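Local coordinates for protein exopolygalacturonase (Yersinia enterocolitica, PDB 2UVF) that hydrolyses pectin-derived polygalacturonate from the chain end as a family 28 exopolygalacturonase, probably releasing digalacturonic acid in the periplasm, at residues N395-T400 with N428-M433; P93-F98 with N455-L460; E540-T545 with A568-R573. All coordinates share one frame; numbering follows the deposited sequence.

Contact 1 (N395-T400 with N428-M433)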
loop_
_atom_site.group_PDB
_atom_site.type_symbol
_atom_site.label_atom_id
_atom_site.label_comp_id
_atom_site.label_asym_id
_atom_site.label_seq_id
_atom_site.Cartn_x
_atom_site.Cartn_y
_atom_site.Cartn_z
ATOM N N ASN A 395 8.623 2.075 -5.061
ATOM C CA ASN A 395 9.422 0.896 -5.433
ATOM C C ASN A 395 8.924 -0.447 -4.937
ATOM O O ASN A 395 9.661 -1.426 -4.973
ATOM C CB ASN A 395 10.903 1.079 -5.061
ATOM C CG ASN A 395 11.536 2.233 -5.801
ATOM O OD1 ASN A 395 10.880 2.916 -6.619
ATOM N ND2 ASN A 395 12.805 2.500 -5.486
ATOM N N ASN A 396 7.673 -0.498 -4.505
ATOM C CA ASN A 396 7.074 -1.738 -4.002
ATOM C C ASN A 396 6.683 -2.654 -5.145
ATOM O O ASN A 396 6.306 -2.194 -6.201
ATOM C CB ASN A 396 5.835 -1.427 -3.137
ATOM C CG ASN A 396 6.164 -1.126 -1.671
ATOM O OD1 ASN A 396 5.464 -1.586 -0.764
ATOM N ND2 ASN A 396 7.211 -0.360 -1.432
ATOM N N PHE A 397 6.804 -3.957 -4.941
ATOM C CA PHE A 397 6.152 -4.943 -5.797
ATOM C C PHE A 397 4.922 -5.474 -5.031
ATOM O O PHE A 397 5.051 -5.865 -3.887
ATOM C CB PHE A 397 7.129 -6.081 -6.142
ATOM C CG PHE A 397 6.506 -7.249 -6.899
ATOM C CD1 PHE A 397 6.550 -7.309 -8.293
ATOM C CD2 PHE A 397 5.923 -8.313 -6.209
ATOM C CE1 PHE A 397 6.001 -8.381 -8.973
ATOM C CE2 PHE A 397 5.368 -9.389 -6.888
ATOM C CZ PHE A 397 5.408 -9.421 -8.267
ATOM N N PHE A 398 3.747 -5.463 -5.659
ATOM C CA PHE A 398 2.499 -5.953 -5.008
ATOM C C PHE A 398 1.924 -7.137 -5.777
ATOM O O PHE A 398 1.637 -7.022 -6.956
ATOM C CB PHE A 398 1.418 -4.867 -4.891
ATOM C CG PHE A 398 1.730 -3.782 -3.908
ATOM C CD1 PHE A 398 1.353 -3.899 -2.568
ATOM C CD2 PHE A 398 2.382 -2.623 -4.318
ATOM C CE1 PHE A 398 1.649 -2.875 -1.649
ATOM C CE2 PHE A 398 2.662 -1.609 -3.423
ATOM C CZ PHE A 398 2.300 -1.735 -2.087
ATOM N N ASP A 399 1.781 -8.274 -5.086
ATOM C CA ASP A 399 1.009 -9.438 -5.551
ATOM C C ASP A 399 0.310 -9.974 -4.276
ATOM O O ASP A 399 0.909 -10.701 -3.466
ATOM C CB ASP A 399 1.946 -10.488 -6.191
ATOM C CG ASP A 399 1.212 -11.508 -7.015
ATOM O OD1 ASP A 399 0.639 -11.122 -8.052
ATOM O OD2 ASP A 399 1.228 -12.715 -6.644
ATOM N N THR A 400 -0.939 -9.568 -4.077
ATOM C CA THR A 400 -1.548 -9.629 -2.751
ATOM C C THR A 400 -2.858 -10.417 -2.784
ATOM O O THR A 400 -3.470 -10.569 -3.828
ATOM C CB THR A 400 -1.773 -8.191 -2.186
ATOM O OG1 THR A 400 -2.603 -7.450 -3.083
ATOM C CG2 THR A 400 -0.455 -7.434 -2.019
ATOM N N ASN A 428 6.062 5.008 -8.340
ATOM C CA ASN A 428 7.071 4.039 -8.791
ATOM C C ASN A 428 6.867 2.615 -8.255
ATOM O O ASN A 428 7.830 1.913 -7.920
ATOM C CB ASN A 428 8.502 4.544 -8.505
ATOM C CG ASN A 428 8.805 5.886 -9.178
ATOM O OD1 ASN A 428 8.103 6.309 -10.114
ATOM N ND2 ASN A 428 9.853 6.548 -8.715
ATOM N N ASN A 429 5.604 2.204 -8.165
ATOM C CA ASN A 429 5.258 0.846 -7.704
ATOM C C ASN A 429 4.843 0.035 -8.867
ATOM O O ASN A 429 4.355 0.580 -9.887
ATOM C CB ASN A 429 4.114 0.868 -6.672
ATOM C CG ASN A 429 4.466 1.676 -5.461
ATOM O OD1 ASN A 429 5.293 1.259 -4.692
ATOM N ND2 ASN A 429 3.866 2.867 -5.308
ATOM N N TYR A 430 5.056 -1.272 -8.725
ATOM C CA TYR A 430 4.484 -2.240 -9.665
ATOM C C TYR A 430 3.382 -3.065 -8.982
ATOM O O TYR A 430 3.647 -3.811 -8.052
ATOM C CB TYR A 430 5.582 -3.149 -10.180
ATOM C CG TYR A 430 5.168 -4.100 -11.276
ATOM C CD1 TYR A 430 5.157 -3.701 -12.602
ATOM C CD2 TYR A 430 4.821 -5.422 -10.980
ATOM C CE1 TYR A 430 4.795 -4.608 -13.613
ATOM C CE2 TYR A 430 4.462 -6.305 -11.953
ATOM C CZ TYR A 430 4.450 -5.908 -13.274
ATOM O OH TYR A 430 4.108 -6.835 -14.258
ATOM N N PHE A 431 2.145 -2.917 -9.439
ATOM C CA PHE A 431 1.036 -3.693 -8.886
ATOM C C PHE A 431 0.794 -4.874 -9.804
ATOM O O PHE A 431 0.605 -4.675 -11.003
ATOM C CB PHE A 431 -0.238 -2.839 -8.761
ATOM C CG PHE A 431 -0.053 -1.601 -7.936
ATOM C CD1 PHE A 431 -0.364 -1.599 -6.584
ATOM C CD2 PHE A 431 0.426 -0.425 -8.518
ATOM C CE1 PHE A 431 -0.185 -0.447 -5.803
ATOM C CE2 PHE A 431 0.604 0.733 -7.759
ATOM C CZ PHE A 431 0.295 0.728 -6.394
ATOM N N ARG A 432 0.889 -6.089 -9.277
ATOM C CA ARG A 432 0.489 -7.262 -10.025
ATOM C C ARG A 432 -0.934 -7.611 -9.580
ATOM O O ARG A 432 -1.806 -6.783 -9.677
ATOM C CB ARG A 432 1.484 -8.421 -9.862
ATOM C CG ARG A 432 1.449 -9.438 -11.006
ATOM C CD ARG A 432 2.568 -10.466 -10.875
ATOM N NE ARG A 432 2.400 -11.582 -11.794
ATOM C CZ ARG A 432 1.563 -12.600 -11.606
ATOM N NH1 ARG A 432 1.484 -13.568 -12.519
ATOM N NH2 ARG A 432 0.784 -12.648 -10.518
ATOM N N MET A 433 -1.169 -8.812 -9.076
ATOM C CA MET A 433 -2.524 -9.169 -8.630
ATOM C C MET A 433 -2.896 -8.525 -7.309
ATOM O O MET A 433 -2.028 -8.168 -6.503
ATOM C CB MET A 433 -2.763 -10.697 -8.642
ATOM C CG MET A 433 -2.551 -11.253 -10.031
ATOM S SD MET A 433 -3.059 -12.899 -10.384
ATOM C CE MET A 433 -4.785 -12.858 -9.945
HETATM O O HOH W 1 -0.159 -14.432 -8.177
#
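Phe-398 and Phe-431 lie side by side on neighbouring parallel strands whose end-to-end directions differ by 14°. Their backbones are joined in ladder fashion: Tyr-430 N donates to Asn-396 O, Phe-398 N to Tyr-430 O, and Arg-432 N to Phe-398 O, the first two over 3.0 and 2.9 Å. At one end Asn-429 extends the ladder with its side chain, OD1 accepting the backbone N-H of Asn-396 (N to OD1 3.0 Å), while its ND2 turns to Val-393 O and Asn-456 OD1.

Aromatic pairs line both faces. On one, the Phe-398 and Phe-431 rings run nearly parallel, planes 9° apart, but are offset so far that little of one ring lies over the other; Phe-398 CD2 is 3.7 Å from Phe-431 CE1. On the other, Phe-397 and Tyr-430 meet rim to rim, CD1 of the former 3.7 Å from CD2 of the latter. Phe-397 and Tyr-430 both carry CG anti to the backbone N (chi1 173° for Phe-397), which keeps the two rings abreast.

Charge closes the other end. Asp-399 OD1 accepts Arg-432 NH2 on its syn side at 2.9 Å, a salt bridge, and Met-433 N on its anti side at 3.1 Å; the two donors come from opposite faces of the carboxylate. A water bonded to Asp-399 OD2 also reaches Arg-432 NH2, weakly. Glu-285 takes Arg-432 NE and Tyr-430 OH, probably balancing the guanidinium further.

Strands 371-373 and 448-459 flank the pair as successive rungs of the beta-helix, with His-372 stacked on Phe-398 and Met-458 touching Phe-431.

Contact 2 (P93-F98 with N455-L460). With NI (nickel (II) ion), chain J; SO4 (sulfate ion), chain G.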
loop_
_atom_site.group_PDB
_atom_site.type_symbol
_atom_site.label_atom_id
_atom_site.label_comp_id
_atom_site.label_asym_id
_atom_site.label_seq_id
_atom_site.Cartn_x
_atom_site.Cartn_y
_atom_site.Cartn_z
ATOM N N PRO A 93 12.558 -3.668 -12.672
ATOM C CA PRO A 93 12.595 -4.644 -13.775
ATOM C C PRO A 93 11.200 -5.058 -14.303
ATOM O O PRO A 93 11.053 -5.348 -15.502
ATOM C CB PRO A 93 13.329 -5.843 -13.168
ATOM C CG PRO A 93 13.228 -5.659 -11.696
ATOM C CD PRO A 93 13.263 -4.181 -11.475
ATOM N N TYR A 94 10.202 -5.093 -13.412
ATOM C CA TYR A 94 8.809 -5.347 -13.796
ATOM C C TYR A 94 8.210 -4.200 -14.576
ATOM O O TYR A 94 7.481 -4.415 -15.520
ATOM C CB TYR A 94 7.958 -5.669 -12.567
ATOM C CG TYR A 94 8.223 -7.059 -12.040
ATOM C CD1 TYR A 94 7.509 -8.162 -12.516
ATOM C CD2 TYR A 94 9.195 -7.268 -11.074
ATOM C CE1 TYR A 94 7.761 -9.440 -12.036
ATOM C CE2 TYR A 94 9.473 -8.542 -10.598
ATOM C CZ TYR A 94 8.755 -9.621 -11.062
ATOM O OH TYR A 94 9.066 -10.875 -10.555
ATOM N N ILE A 95 8.519 -2.977 -14.177
ATOM C CA ILE A 95 8.059 -1.798 -14.891
ATOM C C ILE A 95 8.635 -1.746 -16.304
ATOM O O ILE A 95 7.930 -1.402 -17.259
ATOM C CB ILE A 95 8.392 -0.483 -14.106
ATOM C CG1 ILE A 95 7.565 -0.429 -12.813
ATOM C CG2 ILE A 95 8.225 0.787 -15.022
ATOM C CD1 ILE A 95 8.177 0.419 -11.719
ATOM N N ASP A 96 9.909 -2.102 -16.457
ATOM C CA ASP A 96 10.502 -2.050 -17.791
ATOM C C ASP A 96 9.884 -3.089 -18.693
ATOM O O ASP A 96 9.566 -2.819 -19.842
ATOM C CB ASP A 96 11.980 -2.306 -17.722
ATOM C CG ASP A 96 12.756 -1.137 -17.233
ATOM O OD1 ASP A 96 12.221 -0.039 -16.985
ATOM O OD2 ASP A 96 13.953 -1.338 -17.090
ATOM N N HIS A 97 9.694 -4.286 -18.156
ATOM C CA HIS A 97 9.172 -5.381 -18.935
ATOM C C HIS A 97 7.746 -5.088 -19.382
ATOM O O HIS A 97 7.321 -5.510 -20.466
ATOM C CB HIS A 97 9.282 -6.693 -18.163
ATOM C CG HIS A 97 8.551 -7.815 -18.820
ATOM N ND1 HIS A 97 7.272 -8.178 -18.456
ATOM C CD2 HIS A 97 8.885 -8.597 -19.869
ATOM C CE1 HIS A 97 6.865 -9.167 -19.233
ATOM N NE2 HIS A 97 7.818 -9.433 -20.109
ATOM N N PHE A 98 7.033 -4.304 -18.577
ATOM C CA PHE A 98 5.645 -3.934 -18.878
ATOM C C PHE A 98 5.577 -3.293 -20.268
ATOM O O PHE A 98 4.661 -3.544 -21.016
ATOM C CB PHE A 98 5.107 -3.003 -17.787
ATOM C CG PHE A 98 3.723 -2.469 -18.048
ATOM C CD1 PHE A 98 2.595 -3.154 -17.579
ATOM C CD2 PHE A 98 3.543 -1.253 -18.723
ATOM C CE1 PHE A 98 1.322 -2.651 -17.796
ATOM C CE2 PHE A 98 2.269 -0.753 -18.941
ATOM C CZ PHE A 98 1.152 -1.449 -18.472
ATOM N N ASN A 455 2.817 7.606 -11.524
ATOM C CA ASN A 455 4.026 6.988 -12.072
ATOM C C ASN A 455 4.166 5.556 -11.564
ATOM O O ASN A 455 5.234 5.140 -11.097
ATOM C CB ASN A 455 5.285 7.854 -11.814
ATOM C CG ASN A 455 5.298 9.162 -12.630
ATOM O OD1 ASN A 455 5.255 10.277 -12.080
ATOM N ND2 ASN A 455 5.383 9.030 -13.936
ATOM N N ASN A 456 3.053 4.822 -11.687
ATOM C CA ASN A 456 2.913 3.457 -11.250
ATOM C C ASN A 456 2.523 2.631 -12.471
ATOM O O ASN A 456 1.941 3.137 -13.436
ATOM C CB ASN A 456 1.808 3.291 -10.162
ATOM C CG ASN A 456 2.095 4.050 -8.867
ATOM O OD1 ASN A 456 2.950 3.667 -8.073
ATOM N ND2 ASN A 456 1.349 5.110 -8.635
ATOM N N VAL A 457 2.824 1.346 -12.408
ATOM C CA VAL A 457 2.406 0.396 -13.436
ATOM C C VAL A 457 1.562 -0.715 -12.781
ATOM O O VAL A 457 1.914 -1.208 -11.711
ATOM C CB VAL A 457 3.656 -0.163 -14.207
ATOM C CG1 VAL A 457 3.420 -1.534 -14.721
ATOM C CG2 VAL A 457 4.010 0.773 -15.347
ATOM N N MET A 458 0.442 -1.072 -13.415
ATOM C CA MET A 458 -0.421 -2.149 -12.921
ATOM C C MET A 458 -0.590 -3.219 -13.997
ATOM O O MET A 458 -0.968 -2.908 -15.128
ATOM C CB MET A 458 -1.804 -1.617 -12.544
ATOM C CG MET A 458 -1.840 -0.644 -11.405
ATOM S SD MET A 458 -1.190 0.989 -11.819
ATOM C CE MET A 458 -1.736 1.834 -10.351
ATOM N N TYR A 459 -0.318 -4.467 -13.631
ATOM C CA TYR A 459 -0.471 -5.592 -14.543
ATOM C C TYR A 459 -1.210 -6.714 -13.836
ATOM O O TYR A 459 -0.710 -7.227 -12.857
ATOM C CB TYR A 459 0.918 -6.053 -15.036
ATOM C CG TYR A 459 0.861 -7.281 -15.903
ATOM C CD1 TYR A 459 0.163 -7.280 -17.111
ATOM C CD2 TYR A 459 1.502 -8.451 -15.520
ATOM C CE1 TYR A 459 0.092 -8.444 -17.910
ATOM C CE2 TYR A 459 1.457 -9.603 -16.312
ATOM C CZ TYR A 459 0.758 -9.587 -17.495
ATOM O OH TYR A 459 0.696 -10.736 -18.246
ATOM N N LEU A 460 -2.412 -7.052 -14.315
ATOM C CA LEU A 460 -3.279 -8.158 -13.810
ATOM C C LEU A 460 -4.080 -7.834 -12.546
ATOM O O LEU A 460 -4.872 -8.675 -12.052
ATOM C CB LEU A 460 -2.526 -9.496 -13.619
ATOM C CG LEU A 460 -1.833 -10.136 -14.828
ATOM C CD1 LEU A 460 -1.025 -11.340 -14.349
ATOM C CD2 LEU A 460 -2.782 -10.521 -15.939
HETATM NI NI NI J . 7.782 -10.906 -21.628
HETATM S S SO4 G . 9.671 -10.240 -7.159
HETATM O O1 SO4 G . 10.738 -9.491 -6.489
HETATM O O2 SO4 G . 10.260 -11.022 -8.243
HETATM O O3 SO4 G . 8.959 -11.145 -6.257
HETATM O O4 SO4 G . 8.705 -9.284 -7.678
HETATM O O HOH W 2 7.098 -12.512 -20.197
HETATM O O HOH W 3 5.739 -10.022 -22.227
#
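Val-457 meets Phe-98 where helix 93-98 lies over strand 457-459, the two axes 9.1 Å apart at closest approach and inclined at 74°. The close part is small and mainly apolar. The CG1 methyl of Val-457 sits over one face of the Phe-98 ring, 3.7 Å from its centroid and 26° off the ring normal, a CH-pi contact displaced toward the rim; its shortest approach is 3.4 Å, to Phe-98 CD1. The ring gets there because Phe-98 CG is anti to the backbone N (chi1 175°), which sends it down from the helix to the strand. Further along the strand, Tyr-459 CB comes to the edge of the same ring, 4.2 Å from CD1, and the carbonyl Met-458 O lies obliquely beside Phe-98 CE1. One turn back, Ile-95 offers CG1 to Val-457 CB at 4.2 Å, a looser touch.

Away from this patch the contact loosens. Asp-96 points away from the strand and is exposed. His-97, partly exposed, directs its imidazole to a nickel ion, with NE2 2.1 Å from the metal and two waters as further ligands. Tyr-94 hardly meets the strand: its ring packs against those of Phe-397 and Tyr-430, and its OH lies 2.6 Å from O2 of a sulfate, probably from the crystallisation liquor, with Asp-284 OD2 as a second acceptor in reach of the same hydroxyl; Arg-288 also holds that sulfate.

Across the two segments, then, cohesion comes from buried carbon surface, 232 Å² in all, without directional polar bonds. This chemistry implies that the fibronectin type III region rests on the beta-helix wall by hydrophobic contact here, while Tyr-94 and His-97 turn their polar ends to partners outside this contact, a sulfate and a nickel ion among them.

Contact 3 (E540-T545 with A568-R573)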
loop_
_atom_site.group_PDB
_atom_site.type_symbol
_atom_site.label_atom_id
_atom_site.label_comp_id
_atom_site.label_asym_id
_atom_site.label_seq_id
_atom_site.Cartn_x
_atom_site.Cartn_y
_atom_site.Cartn_z
ATOM N N GLU A 540 -16.999 2.996 -13.386
ATOM C CA GLU A 540 -18.267 2.756 -12.740
ATOM C C GLU A 540 -18.432 3.587 -11.498
ATOM O O GLU A 540 -17.740 3.400 -10.500
ATOM C CB GLU A 540 -18.483 1.280 -12.417
ATOM C CG GLU A 540 -19.798 1.038 -11.705
ATOM C CD GLU A 540 -20.040 -0.404 -11.374
ATOM O OE1 GLU A 540 -19.050 -1.146 -11.207
ATOM O OE2 GLU A 540 -21.229 -0.798 -11.280
ATOM N N ILE A 541 -19.379 4.508 -11.589
ATOM C CA ILE A 541 -19.723 5.425 -10.521
ATOM C C ILE A 541 -21.181 5.107 -10.177
ATOM O O ILE A 541 -22.024 5.001 -11.070
ATOM C CB ILE A 541 -19.497 6.900 -10.991
ATOM C CG1 ILE A 541 -17.990 7.158 -11.224
ATOM C CG2 ILE A 541 -20.066 7.888 -10.000
ATOM C CD1 ILE A 541 -17.657 8.245 -12.229
ATOM N N LYS A 542 -21.457 4.883 -8.892
ATOM C CA LYS A 542 -22.826 4.644 -8.408
ATOM C C LYS A 542 -23.024 5.132 -6.968
ATOM O O LYS A 542 -22.255 4.782 -6.068
ATOM C CB LYS A 542 -23.203 3.162 -8.491
ATOM C CG LYS A 542 -24.710 2.938 -8.629
ATOM C CD LYS A 542 -25.238 1.760 -7.805
ATOM C CE LYS A 542 -26.767 1.676 -7.881
ATOM N NZ LYS A 542 -27.483 2.938 -7.458
ATOM N N GLY A 543 -24.062 5.933 -6.759
ATOM C CA GLY A 543 -24.407 6.412 -5.427
ATOM C C GLY A 543 -25.779 5.921 -5.018
ATOM O O GLY A 543 -26.083 4.729 -5.134
ATOM N N ASP A 544 -26.597 6.855 -4.530
ATOM C CA ASP A 544 -28.032 6.645 -4.294
ATOM C C ASP A 544 -28.720 8.015 -4.298
ATOM O O ASP A 544 -28.985 8.576 -3.229
ATOM C CB ASP A 544 -28.271 5.925 -2.958
ATOM C CG ASP A 544 -29.543 5.078 -2.964
ATOM O OD1 ASP A 544 -30.450 5.342 -3.791
ATOM O OD2 ASP A 544 -29.633 4.138 -2.137
ATOM N N THR A 545 -28.978 8.561 -5.495
ATOM C CA THR A 545 -29.494 9.945 -5.639
ATOM C C THR A 545 -30.926 10.100 -5.095
ATOM O O THR A 545 -31.290 11.170 -4.584
ATOM C CB THR A 545 -29.306 10.535 -7.094
ATOM O OG1 THR A 545 -28.017 11.166 -7.204
ATOM C CG2 THR A 545 -30.380 11.578 -7.449
ATOM N N ALA A 568 -20.461 2.831 -16.829
ATOM C CA ALA A 568 -21.758 2.949 -16.146
ATOM C C ALA A 568 -21.598 3.973 -15.044
ATOM O O ALA A 568 -20.943 3.731 -14.031
ATOM C CB ALA A 568 -22.242 1.598 -15.577
ATOM N N ILE A 569 -22.178 5.143 -15.270
ATOM C CA ILE A 569 -21.963 6.282 -14.408
ATOM C C ILE A 569 -23.326 6.800 -13.937
ATOM O O ILE A 569 -24.094 7.364 -14.723
ATOM C CB ILE A 569 -21.097 7.361 -15.144
ATOM C CG1 ILE A 569 -19.701 6.776 -15.470
ATOM C CG2 ILE A 569 -21.021 8.675 -14.330
ATOM C CD1 ILE A 569 -18.958 7.445 -16.604
ATOM N N SER A 570 -23.621 6.554 -12.684
ATOM C CA SER A 570 -24.761 7.172 -12.092
ATOM C C SER A 570 -24.586 7.921 -10.817
ATOM O O SER A 570 -23.773 7.627 -9.975
ATOM C CB SER A 570 -25.980 6.286 -12.093
ATOM O OG SER A 570 -25.957 5.370 -11.044
ATOM N N ASP A 571 -25.415 8.920 -10.703
ATOM C CA ASP A 571 -25.423 9.768 -9.509
ATOM C C ASP A 571 -24.171 10.605 -9.388
ATOM O O ASP A 571 -23.482 10.586 -8.363
ATOM C CB ASP A 571 -25.630 8.933 -8.238
ATOM C CG ASP A 571 -26.847 8.040 -8.323
ATOM O OD1 ASP A 571 -27.892 8.485 -8.852
ATOM O OD2 ASP A 571 -26.762 6.882 -7.867
ATOM N N LEU A 572 -23.899 11.370 -10.432
ATOM C CA LEU A 572 -22.709 12.188 -10.465
ATOM C C LEU A 572 -23.055 13.634 -10.807
ATOM O O LEU A 572 -23.889 13.885 -11.665
ATOM C CB LEU A 572 -21.725 11.608 -11.478
ATOM C CG LEU A 572 -20.362 12.291 -11.568
ATOM C CD1 LEU A 572 -19.511 11.965 -10.347
ATOM C CD2 LEU A 572 -19.685 11.867 -12.854
ATOM N N ARG A 573 -22.413 14.579 -10.136
ATOM C CA ARG A 573 -22.649 15.993 -10.408
ATOM C C ARG A 573 -21.359 16.772 -10.560
ATOM O O ARG A 573 -20.329 16.373 -10.015
ATOM C CB ARG A 573 -23.480 16.615 -9.284
ATOM C CG ARG A 573 -24.737 15.847 -8.987
ATOM C CD ARG A 573 -25.765 16.703 -8.294
ATOM N NE ARG A 573 -27.053 16.003 -8.259
ATOM C CZ ARG A 573 -28.218 16.582 -7.984
ATOM N NH1 ARG A 573 -28.275 17.889 -7.713
ATOM N NH2 ARG A 573 -29.323 15.850 -7.974
#
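Strands 540-542 and 568-570 run parallel, 4.6 Å apart at their axes and 25° apart in direction, with Glu-540 opposite Ala-568 and Ile-541 opposite Ile-569. Ile-541 supplies both backbone bonds of the pair: its N donates to Ala-568 O at 3.0 Å, in the carbonyl plane, and its O accepts Ser-570 N at 2.8 Å in a nearly straight bond (173°), the donor lying above the carbonyl plane.

The buried face belongs to isoleucine and leucine. Ile-541 CD1 touches Ile-569 CG2 at 4.0 Å, and on its other branch CG2 reaches Leu-572 CD1. Having CG1 beside the backbone N and CG2 anti to it (chi1 -66°), Ile-541 spreads its two branches to these different neighbours. His-551 and Met-497 add to the packing around it.

Beyond the paired residues the strands part, and Asp-571 fills the role of connector. Its OD2 uses the anti lone pair to accept Gly-543 N at 3.1 Å, a bent bond. Thr-545 slides past in the opposite direction, its OG1 3.1 Å from Asp-571 OD1. The positive phi of Asp-571 bends the backbone here. Lys-542 NZ stands 4.0 Å from Asp-571 OD2, too far for a salt bridge but near enough that it may favour the carboxylate's negative charge; NZ itself bonds to Gly-543 O.

Strand 493-500 pairs with the far side of 539-542, and Phe-593 and Ser-594 of strand 593-594 touch Ile-569 and Ser-570. Such stacking of parallel strands from successive coils, with aliphatic residues turned into the core, is characteristic of the right-handed parallel beta-helix of family 28 glycoside hydrolases.

Contacts 1 and 2 are neighbours, their centres 8 Å apart, and share the wall in which strands 430-431 and 448-459 lie side by side; Phe-431 N and O probably bond to Val-457 O and Tyr-459 N. Along the chain, contact 1 falls wholly within the long span between residues 93-98 and 455-460 that contact 2 brings together. Contact 3 comes later in sequence, and its centre is 29 Å from that of contact 1 and 31 Å from that of contact 2, with no touch. Contacts 1 and 3 thus join coils at separate positions along one beta-helix, whereas contact 2 docks the N-terminal fibronectin type III region onto it.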